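Local coordinates for BH1478 protein (Bacillus halodurans, PDB 2QUP) that is of unknown function and belongs to the DUF327 family, its chain folding into an almost entirely helical four-helix arrangement, at residues A[64-67]-A[68-72]; A[73-76]-A[77-81]; A[81-84]-A[85-88]; A[107-110]-A[111-115]. One frame throughout, in Å; residues are numbered along the deposited sequence. Where two conformers were deposited one is given.

Contact 1 of 4, residues A[64-67]-A[68-72]; sequences EELR and KYKEL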
loop_
_atom_site.group_PDB
_atom_site.type_symbol
_atom_site.label_atom_id
_atom_site.label_comp_id
_atom_site.label_asym_id
_atom_site.label_seq_id
_atom_site.Cartn_x
_atom_site.Cartn_y
_atom_site.Cartn_z
ATOM N N GLU A 64 -14.501 -1.365 13.014
ATOM C CA GLU A 64 -13.452 -0.683 13.736
ATOM C C GLU A 64 -12.056 -1.083 13.241
ATOM O O GLU A 64 -11.152 -0.251 13.164
ATOM C CB GLU A 64 -13.590 -0.957 15.222
ATOM C CG GLU A 64 -12.500 -0.289 16.098
ATOM C CD GLU A 64 -12.406 -0.917 17.490
ATOM O OE1 GLU A 64 -11.709 -0.344 18.363
ATOM O OE2 GLU A 64 -13.025 -1.991 17.707
ATOM N N GLU A 65 -11.868 -2.354 12.908
ATOM C CA GLU A 65 -10.554 -2.795 12.440
ATOM C C GLU A 65 -10.356 -2.465 10.959
ATOM O O GLU A 65 -9.247 -2.147 10.544
ATOM C CB GLU A 65 -10.258 -4.289 12.762
ATOM C CG GLU A 65 -10.187 -4.670 14.308
ATOM C CD GLU A 65 -9.499 -3.616 15.211
ATOM O OE1 GLU A 65 -9.988 -3.360 16.328
ATOM O OE2 GLU A 65 -8.459 -3.074 14.811
ATOM N N LEU A 66 -11.447 -2.519 10.189
ATOM C CA LEU A 66 -11.501 -2.001 8.819
ATOM C C LEU A 66 -11.100 -0.518 8.729
ATOM O O LEU A 66 -10.241 -0.139 7.934
ATOM C CB LEU A 66 -12.881 -2.250 8.196
ATOM C CG LEU A 66 -13.023 -1.984 6.693
ATOM C CD1 LEU A 66 -12.250 -2.967 5.797
ATOM C CD2 LEU A 66 -14.464 -1.947 6.301
ATOM N N ARG A 67 -11.700 0.303 9.563
ATOM C CA ARG A 67 -11.355 1.714 9.611
ATOM C C ARG A 67 -9.838 1.897 9.765
ATOM O O ARG A 67 -9.222 2.627 8.979
ATOM C CB ARG A 67 -12.096 2.410 10.759
ATOM C CG ARG A 67 -13.462 3.014 10.400
ATOM C CD ARG A 67 -14.378 3.252 11.634
ATOM N NE ARG A 67 -13.649 3.638 12.845
ATOM C CZ ARG A 67 -13.941 3.221 14.079
ATOM N NH1 ARG A 67 -14.964 2.408 14.306
ATOM N NH2 ARG A 67 -13.210 3.636 15.102
ATOM N N LYS A 68 -9.239 1.223 10.749
ATOM C CA LYS A 68 -7.807 1.369 11.017
ATOM C C LYS A 68 -6.951 0.852 9.849
ATOM O O LYS A 68 -5.956 1.465 9.493
ATOM C CB LYS A 68 -7.412 0.715 12.351
ATOM C CG LYS A 68 -5.911 0.745 12.625
ATOM C CD LYS A 68 -5.537 0.798 14.097
ATOM C CE LYS A 68 -4.024 0.885 14.252
ATOM N NZ LYS A 68 -3.470 1.980 13.412
ATOM N N TYR A 69 -7.371 -0.253 9.246
ATOM C CA TYR A 69 -6.718 -0.847 8.066
ATOM C C TYR A 69 -6.663 0.111 6.871
ATOM O O TYR A 69 -5.587 0.396 6.328
ATOM C CB TYR A 69 -7.483 -2.116 7.641
ATOM C CG TYR A 69 -6.846 -2.810 6.456
ATOM C CD1 TYR A 69 -5.627 -3.471 6.590
ATOM C CD2 TYR A 69 -7.445 -2.782 5.195
ATOM C CE1 TYR A 69 -5.028 -4.102 5.505
ATOM C CE2 TYR A 69 -6.844 -3.399 4.100
ATOM C CZ TYR A 69 -5.644 -4.064 4.269
ATOM O OH TYR A 69 -5.055 -4.681 3.198
ATOM N N LYS A 70 -7.831 0.621 6.490
ATOM C CA LYS A 70 -7.950 1.494 5.336
ATOM C C LYS A 70 -7.285 2.841 5.585
ATOM O O LYS A 70 -6.815 3.445 4.645
ATOM C CB LYS A 70 -9.411 1.654 4.924
ATOM C CG LYS A 70 -10.013 0.348 4.377
ATOM C CD LYS A 70 -11.516 0.406 4.232
ATOM C CE LYS A 70 -12.009 1.563 3.388
ATOM N NZ LYS A 70 -13.460 1.356 3.129
ATOM N N GLU A 71 -7.209 3.285 6.835
ATOM C CA GLU A 71 -6.483 4.526 7.088
ATOM C C GLU A 71 -4.974 4.367 6.923
ATOM O O GLU A 71 -4.304 5.312 6.511
ATOM C CB GLU A 71 -6.877 5.167 8.420
ATOM C CG GLU A 71 -8.182 5.998 8.334
ATOM C CD GLU A 71 -7.979 7.388 7.721
ATOM O OE1 GLU A 71 -8.354 7.593 6.544
ATOM O OE2 GLU A 71 -7.444 8.277 8.418
ATOM N N LEU A 72 -4.454 3.174 7.196
ATOM C CA LEU A 72 -3.064 2.870 6.957
ATOM C C LEU A 72 -2.795 2.697 5.462
ATOM O O LEU A 72 -1.797 3.199 4.945
ATOM C CB LEU A 72 -2.661 1.616 7.745
ATOM C CG LEU A 72 -2.543 1.706 9.262
ATOM C CD1 LEU A 72 -2.202 0.340 9.795
ATOM C CD2 LEU A 72 -1.452 2.702 9.672
#
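Lys68 N donates a weak bond to Glu64 O at 3.4 Å, the first tie to the preceding turn. Its side chain leads away from that turn after CB and touches Gln53. Tyr69 N bonds to Glu65 O at 3.0 Å. Tyr69 CB rests 3.4 Å from both Glu65 O and Leu66 O. With CG anti to the backbone N (chi1 -178°), the ring is carried off the turn and in among Leu112, Leu115, Val133 and Ile136. These i to i+4 bonds are the regular ladder of an alpha helix, here the early turns of helix 63-88 in an all-helical bundle. One face packs on its neighbours and the other carries charged side chains. Lys70 makes the one side-chain to side-chain contact between the two segments, with Leu66. Its N donates almost straight to Leu66 O at 2.9 Å (176° at the hydrogen). CG lies 3.6 Å from that same oxygen. With CG beside the backbone N (chi1 -67°) and the chain extended at chi2, CD settles 3.7 Å from Leu66 CG and nearly as close to CD1. CD alone touches the leucine, the two side chains crossing at a slant, while NZ hydrogen-bonds to Thr116 OG1 and to a bound glycerol. Glu71 N closes the next rung on Arg67 O at 3.0 Å. Glu71 CB and CG both lean on that carbonyl oxygen.

Contact 2 of 4, residues A[73-76]-A[77-81]; sequences VKEF and VGDAV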
loop_
_atom_site.group_PDB
_atom_site.type_symbol
_atom_site.label_atom_id
_atom_site.label_comp_id
_atom_site.label_asym_id
_atom_site.label_seq_id
_atom_site.Cartn_x
_atom_site.Cartn_y
_atom_site.Cartn_z
ATOM N N VAL A 73 -3.684 1.970 4.771
ATOM C CA VAL A 73 -3.477 1.649 3.383
ATOM C C VAL A 73 -3.508 2.925 2.552
ATOM O O VAL A 73 -2.628 3.150 1.712
ATOM C CB VAL A 73 -4.541 0.654 2.859
ATOM C CG1 VAL A 73 -4.492 0.631 1.350
ATOM C CG2 VAL A 73 -4.239 -0.727 3.373
ATOM N N LYS A 74 -4.498 3.767 2.832
ATOM C CA LYS A 74 -4.643 5.093 2.211
ATOM C C LYS A 74 -3.411 5.972 2.433
ATOM O O LYS A 74 -3.008 6.743 1.554
ATOM C CB LYS A 74 -5.906 5.794 2.746
ATOM C CG LYS A 74 -6.354 7.065 2.013
ATOM C CD LYS A 74 -7.774 7.466 2.433
ATOM C CE LYS A 74 -8.099 8.913 2.048
ATOM N NZ LYS A 74 -9.140 9.540 2.932
ATOM N N GLU A 75 -2.802 5.871 3.611
ATOM C CA GLU A 75 -1.555 6.617 3.868
ATOM C C GLU A 75 -0.347 6.100 3.065
ATOM O O GLU A 75 0.513 6.877 2.637
ATOM C CB GLU A 75 -1.200 6.574 5.341
ATOM C CG GLU A 75 0.003 7.444 5.684
ATOM C CD GLU A 75 0.456 7.268 7.097
ATOM O OE1 GLU A 75 1.356 8.025 7.540
ATOM O OE2 GLU A 75 -0.100 6.369 7.762
ATOM N N PHE A 76 -0.283 4.782 2.908
ATOM C CA PHE A 76 0.741 4.114 2.124
ATOM C C PHE A 76 0.662 4.528 0.660
ATOM O O PHE A 76 1.671 4.933 0.099
ATOM C CB PHE A 76 0.579 2.586 2.223
ATOM C CG PHE A 76 1.739 1.806 1.653
ATOM C CD1 PHE A 76 2.712 1.268 2.498
ATOM C CD2 PHE A 76 1.857 1.603 0.265
ATOM C CE1 PHE A 76 3.805 0.530 1.972
ATOM C CE2 PHE A 76 2.946 0.882 -0.275
ATOM C CZ PHE A 76 3.913 0.323 0.573
ATOM N N VAL A 77 -0.520 4.367 0.047
ATOM C CA VAL A 77 -0.767 4.767 -1.329
ATOM C C VAL A 77 -0.246 6.175 -1.629
ATOM O O VAL A 77 0.506 6.361 -2.575
ATOM C CB VAL A 77 -2.230 4.641 -1.720
ATOM C CG1 VAL A 77 -2.478 5.211 -3.135
ATOM C CG2 VAL A 77 -2.659 3.171 -1.682
ATOM N N GLY A 78 -0.620 7.140 -0.802
ATOM C CA GLY A 78 -0.126 8.519 -0.936
ATOM C C GLY A 78 1.376 8.563 -1.030
ATOM O O GLY A 78 1.923 9.143 -1.960
ATOM N N ASP A 79 2.044 7.924 -0.072
ATOM C CA ASP A 79 3.503 7.979 0.020
ATOM C C ASP A 79 4.213 7.161 -1.045
ATOM O O ASP A 79 5.292 7.531 -1.488
ATOM C CB ASP A 79 3.976 7.540 1.403
ATOM C CG ASP A 79 3.670 8.561 2.480
ATOM O OD1 ASP A 79 3.748 8.197 3.670
ATOM O OD2 ASP A 79 3.351 9.724 2.149
ATOM N N ALA A 80 3.615 6.037 -1.435
ATOM C CA ALA A 80 4.169 5.189 -2.474
ATOM C C ALA A 80 4.067 5.777 -3.878
ATOM O O ALA A 80 5.015 5.643 -4.661
ATOM C CB ALA A 80 3.535 3.819 -2.438
ATOM N N VAL A 81 2.933 6.408 -4.200
ATOM C CA VAL A 81 2.785 7.160 -5.470
ATOM C C VAL A 81 3.813 8.277 -5.576
ATOM O O VAL A 81 4.441 8.442 -6.610
ATOM C CB VAL A 81 1.359 7.748 -5.686
ATOM C CG1 VAL A 81 1.279 8.530 -7.011
ATOM C CG2 VAL A 81 0.319 6.665 -5.729
#
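Phe76 and Ala80 meet because the phenylalanine CG stands anti to its backbone N (chi1 -169°), which swings the ring to the side of its own carbonyl carbon and so forward along the helix. The second torsion, 100°, turns the ring until CE2 comes 3.7 Å from Ala80 CB. The methyl approaches the ring obliquely. Ala80 CB also lies 3.3 Å from Phe76 O, so the methyl touches both the ring and the carbonyl oxygen of the same residue. The backbone keeps this spacing: Ala80 N donates to Phe76 O at 2.7 Å.

Val77 meets the preceding turn with CG2, which stands beside the backbone N and turns back over Val73, 3.4 Å from Val73 O and 4.4 Å from Val73 CG1. Val77 N bonds to the same Val73 oxygen at 2.9 Å, almost straight. The next rung, from Gly78 N to Lys74 O, is weak.

The apolar side chains face the bundle. Phe76 packs on Met47, Ile50 and Leu140, Ala80 on Ile143, and Val73 on Leu112. Glu75 and Asp79 lie one turn apart and are joined through the backbone, Asp79 N to Glu75 O. Their carboxylates come within 4.6 Å, measured from Glu75 OE1 to Asp79 OD1. The turn therefore combines favourable apolar packing with two acidic groups that probably repel each other mildly, and solvent and counter-ions are likely to screen that charge.

Contact 3 of 4, residues A[81-84]-A[85-88]; sequences VELG and LRLE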
loop_
_atom_site.group_PDB
_atom_site.type_symbol
_atom_site.label_atom_id
_atom_site.label_comp_id
_atom_site.label_asym_id
_atom_site.label_seq_id
_atom_site.Cartn_x
_atom_site.Cartn_y
_atom_site.Cartn_z
ATOM N N VAL A 81 2.933 6.408 -4.200
ATOM C CA VAL A 81 2.785 7.160 -5.470
ATOM C C VAL A 81 3.813 8.277 -5.576
ATOM O O VAL A 81 4.441 8.442 -6.610
ATOM C CB VAL A 81 1.359 7.748 -5.686
ATOM C CG1 VAL A 81 1.279 8.530 -7.011
ATOM C CG2 VAL A 81 0.319 6.665 -5.729
ATOM N N GLU A 82 3.990 9.028 -4.495
ATOM C CA GLU A 82 4.961 10.117 -4.460
ATOM C C GLU A 82 6.382 9.628 -4.709
ATOM O O GLU A 82 7.095 10.222 -5.515
ATOM C CB GLU A 82 4.883 10.867 -3.137
ATOM C CG GLU A 82 5.490 12.254 -3.197
ATOM C CD GLU A 82 5.884 12.775 -1.838
ATOM O OE1 GLU A 82 6.388 13.914 -1.771
ATOM O OE2 GLU A 82 5.691 12.049 -0.836
ATOM N N LEU A 83 6.775 8.538 -4.044
ATOM C CA LEU A 83 8.042 7.863 -4.342
ATOM C C LEU A 83 8.134 7.283 -5.761
ATOM O O LEU A 83 9.117 7.526 -6.458
ATOM C CB LEU A 83 8.356 6.783 -3.298
ATOM C CG LEU A 83 9.711 6.077 -3.413
ATOM C CD1 LEU A 83 10.880 7.064 -3.269
ATOM C CD2 LEU A 83 9.829 4.930 -2.420
ATOM N N GLY A 84 7.121 6.517 -6.173
ATOM C CA GLY A 84 7.024 5.984 -7.533
ATOM C C GLY A 84 7.259 6.957 -8.676
ATOM O O GLY A 84 8.038 6.674 -9.592
ATOM N N LEU A 85 6.590 8.106 -8.601
ATOM C CA LEU A 85 6.700 9.150 -9.608
ATOM C C LEU A 85 8.072 9.806 -9.615
ATOM O O LEU A 85 8.535 10.234 -10.669
ATOM C CB LEU A 85 5.609 10.222 -9.427
ATOM C CG LEU A 85 4.129 9.846 -9.605
ATOM C CD1 LEU A 85 3.258 11.028 -9.232
ATOM C CD2 LEU A 85 3.797 9.359 -11.032
ATOM N N ARG A 86 8.720 9.889 -8.456
ATOM C CA ARG A 86 10.082 10.427 -8.415
ATOM C C ARG A 86 11.111 9.449 -8.980
ATOM O O ARG A 86 11.999 9.844 -9.739
ATOM C CB ARG A 86 10.467 10.843 -7.005
ATOM C CG ARG A 86 11.479 11.976 -6.956
ATOM C CD ARG A 86 11.566 12.595 -5.560
ATOM N NE ARG A 86 11.926 11.630 -4.514
ATOM C CZ ARG A 86 11.121 11.251 -3.521
ATOM N NH1 ARG A 86 9.894 11.746 -3.427
ATOM N NH2 ARG A 86 11.545 10.376 -2.618
ATOM N N LEU A 87 10.971 8.172 -8.625
ATOM C CA LEU A 87 11.843 7.113 -9.130
ATOM C C LEU A 87 11.794 6.960 -10.641
ATOM O O LEU A 87 12.792 6.561 -11.239
ATOM C CB LEU A 87 11.506 5.771 -8.500
ATOM C CG LEU A 87 11.846 5.521 -7.034
ATOM C CD1 LEU A 87 11.575 4.056 -6.700
ATOM C CD2 LEU A 87 13.285 5.918 -6.721
ATOM N N GLU A 88 10.635 7.265 -11.237
ATOM C CA GLU A 88 10.469 7.289 -12.697
ATOM C C GLU A 88 11.420 8.292 -13.343
ATOM O O GLU A 88 11.972 8.029 -14.412
ATOM C CB GLU A 88 9.029 7.640 -13.091
ATOM C CG GLU A 88 7.989 6.547 -12.860
ATOM C CD GLU A 88 8.032 5.394 -13.857
ATOM O OE1 GLU A 88 7.767 5.627 -15.057
ATOM O OE2 GLU A 88 8.290 4.245 -13.424
#
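Leu85 turns back on Val81, and its side chain can be followed outward. CB starts 3.5 Å from Val81 O. CG comes closer, 3.3 Å from the same oxygen, because it stands beside the backbone N and anti to the carbonyl carbon (chi1 -64°). CD1 then ends 3.9 Å from Val81 CG1. The two side chains lie side by side and point the same way. An alanine in place of Leu85 would remove CG and both methyls and would probably leave Val81 CG1 without this neighbour and a gap beside it.

Leu83 serves two partners. Its CD1 lies 3.4 Å from Arg86 NH2 and is also near Leu87 CG. The Arg86 chain bends at chi3 (58°), which folds the guanidinium back so that one of its faces lies over Leu83 CA. Its NE forms a salt bridge with Asp36. Glu82 stays beyond salt-bridge range, with OE1 4.4 Å from Arg86 NH1. Leu87 N bonds to Leu83 O at 2.9 Å; the bond from Arg86 N to Glu82 O is weak.

These last turns of helix 63-88 are wedged among three others. Leu83 packs on Ala39 and Leu43 of helix 27-60, and on Tyr144 of helix 126-144. Leu85 touches Arg98 and Tyr102 of helix 98-120, while the Glu88 carboxylate accepts bonds from Arg96 N and Gly97 N just ahead of that helix.

Contact 4 of 4, residues A[107-110]-A[111-115]; sequences EVDR and KLLDL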
loop_
_atom_site.group_PDB
_atom_site.type_symbol
_atom_site.label_atom_id
_atom_site.label_comp_id
_atom_site.label_asym_id
_atom_site.label_seq_id
_atom_site.Cartn_x
_atom_site.Cartn_y
_atom_site.Cartn_z
ATOM N N GLU A 107 -6.646 -0.201 -9.073
ATOM C CA GLU A 107 -6.997 -1.569 -8.677
ATOM C C GLU A 107 -7.034 -1.760 -7.168
ATOM O O GLU A 107 -7.775 -2.608 -6.676
ATOM C CB GLU A 107 -6.025 -2.575 -9.269
ATOM C CG GLU A 107 -6.525 -3.309 -10.501
ATOM C CD GLU A 107 -7.803 -4.097 -10.257
ATOM O OE1 GLU A 107 -8.704 -4.044 -11.127
ATOM O OE2 GLU A 107 -7.902 -4.772 -9.206
ATOM N N VAL A 108 -6.212 -0.991 -6.445
ATOM C CA VAL A 108 -6.204 -0.986 -4.993
ATOM C C VAL A 108 -7.554 -0.477 -4.492
ATOM O O VAL A 108 -8.184 -1.127 -3.653
ATOM C CB VAL A 108 -5.045 -0.077 -4.395
ATOM C CG1 VAL A 108 -5.245 0.128 -2.906
ATOM C CG2 VAL A 108 -3.681 -0.716 -4.598
ATOM N N ASP A 109 -7.980 0.679 -5.023
ATOM C CA ASP A 109 -9.276 1.274 -4.710
ATOM C C ASP A 109 -10.403 0.260 -4.942
ATOM O O ASP A 109 -11.194 0.019 -4.041
ATOM C CB ASP A 109 -9.497 2.519 -5.567
ATOM C CG ASP A 109 -10.698 3.335 -5.117
ATOM O OD1 ASP A 109 -11.758 3.220 -5.755
ATOM O OD2 ASP A 109 -10.582 4.107 -4.138
ATOM N N ARG A 110 -10.447 -0.344 -6.126
ATOM C CA ARG A 110 -11.421 -1.409 -6.440
ATOM C C ARG A 110 -11.475 -2.477 -5.353
ATOM O O ARG A 110 -12.556 -2.788 -4.845
ATOM C CB ARG A 110 -11.041 -2.084 -7.740
ATOM C CG ARG A 110 -11.859 -1.665 -8.950
ATOM C CD ARG A 110 -12.432 -2.873 -9.682
ATOM N NE ARG A 110 -11.501 -4.006 -9.758
ATOM C CZ ARG A 110 -11.752 -5.242 -9.312
ATOM N NH1 ARG A 110 -12.912 -5.537 -8.741
ATOM N NH2 ARG A 110 -10.837 -6.193 -9.437
ATOM N N LYS A 111 -10.302 -3.022 -5.006
ATOM C CA LYS A 111 -10.154 -4.043 -3.964
ATOM C C LYS A 111 -10.578 -3.621 -2.551
ATOM O O LYS A 111 -11.187 -4.407 -1.837
ATOM C CB LYS A 111 -8.724 -4.622 -3.951
ATOM C CG LYS A 111 -8.352 -5.556 -5.129
ATOM C CD LYS A 111 -9.475 -6.546 -5.487
ATOM C CE LYS A 111 -9.115 -7.414 -6.696
ATOM N NZ LYS A 111 -10.244 -8.310 -7.146
ATOM N N LEU A 112 -10.225 -2.400 -2.156
ATOM C CA LEU A 112 -10.634 -1.854 -0.878
ATOM C C LEU A 112 -12.150 -1.802 -0.718
ATOM O O LEU A 112 -12.675 -2.149 0.346
ATOM C CB LEU A 112 -10.025 -0.461 -0.670
ATOM C CG LEU A 112 -8.561 -0.498 -0.260
ATOM C CD1 LEU A 112 -7.973 0.962 -0.100
ATOM C CD2 LEU A 112 -8.391 -1.312 1.061
ATOM N N LEU A 113 -12.845 -1.399 -1.784
ATOM C CA LEU A 113 -14.308 -1.321 -1.781
ATOM C C LEU A 113 -14.899 -2.722 -1.678
ATOM O O LEU A 113 -15.890 -2.921 -0.994
ATOM C CB LEU A 113 -14.813 -0.631 -3.052
ATOM C CG LEU A 113 -14.533 0.866 -3.229
ATOM C CD1 LEU A 113 -14.851 1.314 -4.670
ATOM C CD2 LEU A 113 -15.318 1.686 -2.227
ATOM N N ASP A 114 -14.264 -3.688 -2.333
ATOM C CA ASP A 114 -14.721 -5.087 -2.303
ATOM C C ASP A 114 -14.512 -5.755 -0.951
ATOM O O ASP A 114 -15.227 -6.701 -0.570
ATOM C CB ASP A 114 -13.984 -5.897 -3.364
ATOM C CG ASP A 114 -14.510 -5.647 -4.755
ATOM O OD1 ASP A 114 -13.912 -6.198 -5.697
ATOM O OD2 ASP A 114 -15.514 -4.910 -4.909
ATOM N N LEU A 115 -13.507 -5.261 -0.250
ATOM C CA LEU A 115 -13.181 -5.702 1.085
ATOM C C LEU A 115 -14.193 -5.185 2.098
ATOM O O LEU A 115 -14.691 -5.956 2.906
ATOM C CB LEU A 115 -11.769 -5.217 1.468
ATOM C CG LEU A 115 -11.267 -5.526 2.876
ATOM C CD1 LEU A 115 -11.076 -7.028 3.074
ATOM C CD2 LEU A 115 -9.968 -4.799 3.131
HETATM O O HOH W 1 -14.951 -2.873 -6.533
#
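Arg110 bridges two acids at once, Glu107 one turn back and Asp114 one turn on. It grips Glu107 side-on. NE reaches OE1 of Glu107 at 3.1 Å; OE1 lies in the guanidinium plane, but NE comes from above the carboxylate plane. Arg110 NH2 meets Glu107 OE2 at 3.3 Å on its syn lone pair. Bends at chi2 and chi3 (-128° and -40°) curl the arginine over to make this grip. Toward the next turn, NH1 of Arg110 forms a salt bridge with Asp114 OD1 at 3.3 Å, the two planes 70° apart. Lys111 NZ lies 3.2 Å from Arg110 NH2; the Glu107 carboxylate near both charges probably balances them. A glutamine in place of Glu107 would keep an oxygen but lose the charge, and would probably leave Arg110 less firmly held beside Lys111. A water donates to both Arg110 O and Asp114 OD2.

The inward side is apolar: Val108 CG1 lies 4.0 Å from Leu112 CD1. Leu112 touches Tyr69 and Val73, and Val108 touches Leu139. Charged i to i+3 and i to i+4 pairs outside with apolar residues inside are typical of an amphipathic helix in a bundle, here helix 98-120.

Overall arrangement
Contacts 1, 2 and 3 follow one another along helix 63-88. Contact 1 adjoins contact 2 in sequence, and contacts 2 and 3 share Val81. The centres of contacts 1 and 3 are about 25 Å apart, on opposite sides of the chain's centre, and contact 2 lies nearest that centre. Contact 4 comes later, on helix 98-120, the next helix in the chain. It packs against contact 1 through Tyr69 and Leu115, and against contact 2 through Val73 and Leu112. Contact 3 stays clear of it, with nearest atoms about 8 Å apart, but meets other residues of helix 98-120. The two helices thus pack along much of their length, in a single-chain four-helix arrangement whose function is unknown.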